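Local coordinates for tailspike protein (Acinetobacter phage vB_ApiP_P1, PDB 6E1R) that forms a trimeric phage tailspike that probably recognises and degrades the capsular polysaccharide of its Acinetobacter host, at residues I213-T224 with N249-K260. Residues are numbered along the deposited sequence; the frame is centred on the assembly and turned at random.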
# COMPACT_ATOMS: atom_id res chain seq x y z
N ILE A 213 20.53 4.72 -3.61
CA ILE A 213 19.57 5.79 -3.43
C ILE A 213 18.72 5.91 -4.69
O ILE A 213 19.23 5.81 -5.81
CB ILE A 213 20.26 7.13 -3.07
CG1 ILE A 213 19.21 8.21 -2.77
CG2 ILE A 213 21.18 7.59 -4.19
CD1 ILE A 213 19.79 9.51 -2.25
N LEU A 214 17.41 6.08 -4.49
CA LEU A 214 16.45 6.21 -5.59
C LEU A 214 16.51 5.01 -6.53
O LEU A 214 16.49 5.16 -7.75
CB LEU A 214 16.65 7.52 -6.35
CG LEU A 214 16.09 8.77 -5.66
CD1 LEU A 214 16.59 10.03 -6.35
CD2 LEU A 214 14.57 8.74 -5.64
N CYS A 215 16.58 3.81 -5.96
CA CYS A 215 16.65 2.57 -6.72
C CYS A 215 15.41 1.73 -6.44
O CYS A 215 15.02 1.56 -5.28
CB CYS A 215 17.91 1.77 -6.36
SG CYS A 215 19.45 2.58 -6.80
N ASP A 216 14.80 1.22 -7.50
CA ASP A 216 13.68 0.29 -7.39
C ASP A 216 14.11 -1.10 -7.86
O ASP A 216 14.92 -1.24 -8.78
CB ASP A 216 12.48 0.77 -8.21
CG ASP A 216 12.74 0.77 -9.70
OD1 ASP A 216 13.82 1.25 -10.11
OD2 ASP A 216 11.88 0.28 -10.46
N PHE A 217 13.57 -2.12 -7.21
CA PHE A 217 13.90 -3.51 -7.48
C PHE A 217 12.63 -4.24 -7.90
O PHE A 217 11.68 -4.32 -7.11
CB PHE A 217 14.53 -4.18 -6.26
CG PHE A 217 15.86 -3.60 -5.86
CD1 PHE A 217 15.94 -2.38 -5.22
CD2 PHE A 217 17.03 -4.30 -6.11
CE1 PHE A 217 17.16 -1.85 -4.85
CE2 PHE A 217 18.26 -3.77 -5.74
CZ PHE A 217 18.32 -2.55 -5.11
N GLN A 218 12.62 -4.76 -9.12
CA GLN A 218 11.43 -5.40 -9.69
C GLN A 218 11.67 -6.91 -9.76
O GLN A 218 12.34 -7.40 -10.68
CB GLN A 218 11.10 -4.82 -11.05
CG GLN A 218 10.78 -3.33 -11.02
CD GLN A 218 9.50 -3.03 -10.25
OE1 GLN A 218 8.66 -3.91 -10.05
NE2 GLN A 218 9.36 -1.79 -9.81
N LYS A 219 11.11 -7.63 -8.79
CA LYS A 219 11.18 -9.09 -8.72
C LYS A 219 12.61 -9.59 -8.84
O LYS A 219 12.94 -10.45 -9.65
CB LYS A 219 10.27 -9.74 -9.77
CG LYS A 219 9.93 -11.18 -9.42
CD LYS A 219 8.67 -11.66 -10.10
CE LYS A 219 8.23 -13.00 -9.54
NZ LYS A 219 6.85 -13.35 -9.95
N CYS A 220 13.48 -9.02 -8.01
CA CYS A 220 14.84 -9.51 -7.92
C CYS A 220 14.91 -10.68 -6.95
O CYS A 220 14.00 -10.91 -6.15
CB CYS A 220 15.79 -8.39 -7.48
SG CYS A 220 15.93 -7.03 -8.67
N ASP A 221 16.01 -11.42 -7.02
CA ASP A 221 16.20 -12.58 -6.17
C ASP A 221 17.56 -12.49 -5.50
O ASP A 221 18.57 -12.23 -6.17
CB ASP A 221 16.08 -13.89 -6.96
CG ASP A 221 16.08 -15.11 -6.07
OD1 ASP A 221 17.11 -15.36 -5.40
OD2 ASP A 221 15.06 -15.83 -6.03
N PHE A 222 17.59 -12.71 -4.19
CA PHE A 222 18.81 -12.62 -3.39
C PHE A 222 19.01 -13.93 -2.65
O PHE A 222 18.36 -14.18 -1.63
CB PHE A 222 18.75 -11.45 -2.41
CG PHE A 222 18.75 -10.10 -3.08
CD1 PHE A 222 17.57 -9.54 -3.55
CD2 PHE A 222 19.93 -9.38 -3.21
CE1 PHE A 222 17.57 -8.29 -4.15
CE2 PHE A 222 19.93 -8.13 -3.81
CZ PHE A 222 18.75 -7.59 -4.28
N GLY A 223 19.90 -14.78 -3.16
CA GLY A 223 20.38 -15.93 -2.44
C GLY A 223 19.55 -17.20 -2.53
O GLY A 223 19.81 -18.13 -1.77
N THR A 224 18.59 -17.27 -3.45
CA THR A 224 17.83 -18.51 -3.60
C THR A 224 18.70 -19.59 -4.23
O THR A 224 18.75 -20.73 -3.75
CB THR A 224 16.57 -18.28 -4.44
OG1 THR A 224 15.77 -17.27 -3.82
CG2 THR A 224 15.76 -19.56 -4.54
N ASN A 249 18.79 6.44 0.56
CA ASN A 249 17.40 6.86 0.62
C ASN A 249 16.60 6.27 -0.54
O ASN A 249 17.15 5.87 -1.56
CB ASN A 249 17.28 8.39 0.57
CG ASN A 249 18.11 9.07 1.63
OD1 ASN A 249 18.37 8.52 2.70
ND2 ASN A 249 18.55 10.30 1.34
N ALA A 250 15.28 6.20 -0.34
CA ALA A 250 14.31 5.99 -1.42
C ALA A 250 14.58 4.70 -2.20
O ALA A 250 14.75 4.71 -3.42
CB ALA A 250 14.28 7.20 -2.35
N ASN A 251 14.60 3.58 -1.49
CA ASN A 251 14.84 2.28 -2.09
C ASN A 251 13.62 1.40 -1.86
O ASN A 251 13.30 1.06 -0.71
CB ASN A 251 16.11 1.65 -1.52
CG ASN A 251 17.35 2.47 -1.83
OD1 ASN A 251 17.51 2.98 -2.94
ND2 ASN A 251 18.22 2.64 -0.84
N THR A 252 12.93 1.04 -2.94
CA THR A 252 11.69 0.28 -2.89
C THR A 252 11.87 -1.08 -3.55
O THR A 252 12.55 -1.20 -4.57
CB THR A 252 10.54 1.04 -3.57
OG1 THR A 252 10.76 2.45 -3.44
CG2 THR A 252 9.21 0.67 -2.95
N PHE A 253 11.24 -2.09 -2.96
CA PHE A 253 11.37 -3.47 -3.41
C PHE A 253 9.98 -4.03 -3.71
O PHE A 253 9.10 -4.01 -2.84
CB PHE A 253 12.07 -4.33 -2.35
CG PHE A 253 13.45 -3.83 -2.00
CD1 PHE A 253 13.61 -2.77 -1.12
CD2 PHE A 253 14.57 -4.43 -2.54
CE1 PHE A 253 14.88 -2.31 -0.80
CE2 PHE A 253 15.83 -3.98 -2.22
CZ PHE A 253 15.99 -2.92 -1.35
N TYR A 254 9.79 -4.52 -4.93
CA TYR A 254 8.52 -5.10 -5.36
C TYR A 254 8.73 -6.57 -5.68
O TYR A 254 9.51 -6.91 -6.58
CB TYR A 254 7.97 -4.36 -6.59
CG TYR A 254 7.70 -2.89 -6.38
CD1 TYR A 254 6.40 -2.43 -6.15
CD2 TYR A 254 8.72 -1.96 -6.43
CE1 TYR A 254 6.15 -1.09 -5.97
CE2 TYR A 254 8.47 -0.61 -6.25
CZ TYR A 254 7.18 -0.18 -6.01
OH TYR A 254 6.93 1.16 -5.83
N ASN A 255 8.05 -7.44 -4.93
CA ASN A 255 8.02 -8.88 -5.20
C ASN A 255 9.42 -9.50 -5.18
O ASN A 255 9.67 -10.51 -5.84
CB ASN A 255 7.33 -9.19 -6.53
CG ASN A 255 5.97 -8.52 -6.64
OD1 ASN A 255 4.97 -9.04 -6.15
ND2 ASN A 255 5.93 -7.37 -7.30
N CYS A 256 10.34 -8.90 -4.43
CA CYS A 256 11.68 -9.46 -4.33
C CYS A 256 11.71 -10.60 -3.31
O CYS A 256 10.84 -10.71 -2.44
CB CYS A 256 12.69 -8.38 -3.95
SG CYS A 256 12.86 -7.09 -5.19
N ILE A 257 12.72 -11.45 -3.43
CA ILE A 257 12.85 -12.64 -2.61
C ILE A 257 14.22 -12.62 -1.93
O ILE A 257 15.24 -12.40 -2.59
CB ILE A 257 12.67 -13.93 -3.43
CG1 ILE A 257 11.30 -13.94 -4.11
CG2 ILE A 257 12.84 -15.15 -2.54
CD1 ILE A 257 11.17 -14.99 -5.19
N PHE A 258 14.23 -12.87 -0.62
CA PHE A 258 15.46 -12.92 0.17
C PHE A 258 15.49 -14.24 0.91
O PHE A 258 14.74 -14.43 1.88
CB PHE A 258 15.54 -11.74 1.15
CG PHE A 258 15.46 -10.39 0.49
CD1 PHE A 258 14.24 -9.82 0.17
CD2 PHE A 258 16.62 -9.68 0.21
CE1 PHE A 258 14.17 -8.58 -0.43
CE2 PHE A 258 16.56 -8.44 -0.39
CZ PHE A 258 15.33 -7.89 -0.71
N ARG A 259 16.34 -15.16 0.47
CA ARG A 259 16.44 -16.50 1.04
C ARG A 259 17.88 -16.83 1.40
O ARG A 259 18.82 -16.36 0.77
CB ARG A 259 15.91 -17.58 0.09
CG ARG A 259 14.41 -17.56 -0.15
CD ARG A 259 14.00 -18.82 -0.90
NE ARG A 259 12.56 -18.91 -1.09
CZ ARG A 259 11.94 -18.65 -2.24
NH1 ARG A 259 12.64 -18.30 -3.31
NH2 ARG A 259 10.62 -18.76 -2.31
N LYS A 260 18.02 -17.65 2.45
CA LYS A 260 19.28 -18.33 2.78
C LYS A 260 20.40 -17.34 3.12
O LYS A 260 21.54 -17.50 2.68
CB LYS A 260 19.72 -19.25 1.64
CG LYS A 260 18.71 -20.31 1.24
CD LYS A 260 18.45 -21.29 2.36
CE LYS A 260 17.37 -22.29 1.94
NZ LYS A 260 17.78 -23.09 0.75
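F217 and F253 lie side by side on the inner face of two successive coils of a right-handed parallel beta-helix, the fold familiar from phage tailspikes. Strands 215-218 and 251-254 run parallel, and the coils pair again after a bend, D221 with I257 and F222 with F258. From CB outward, F217 first meets sulfur: its CB touches C256 SG at 3.5 Å. F217 CG sits against F253 CD2 and CE2, CD1 makes the closest approach, 3.4 Å to F253 CE2, and CE1 continues over CE2 and CZ; at the far end F217 CZ only grazes F253 CE2. With planes 14° apart this is an offset stack, F253 covering one F217 face near its rim. Both rings have CG anti to the carbonyl carbon, which keeps them aligned. F195 and F278 carry the stacking into the adjoining coils. F222 and F258 are slid apart and barely overlap.

F217 N donates to T252 O and F217 O accepts from Y254 N; F222 N to I257 O and R259 N to F222 O repeat this after the bend. At the bend, K219 N donates to Y254 O at 2.8 Å, and C220 N to C256 SG at 3.5 Å. N251 OD1 reaches across and accepts from C215 N at 3.3 Å, in the carbonyl plane. On the other face, Q218 NE2 rests 3.4 Å from Y254 CD2, amide and ring 21° apart. K219 NZ bonds to S193 O and forms a salt bridge to D216 OD2, both of the third subunit.

D221 OD1 accepts from T224 N, an Asx motif, and D221 OD2 lies 2.7 Å from T224 OG1, each through its syn lone pair. Backbone bonds thus hold the register that lines up the phenylalanines inside, while K219 ties the subunit-facing side into the trimer.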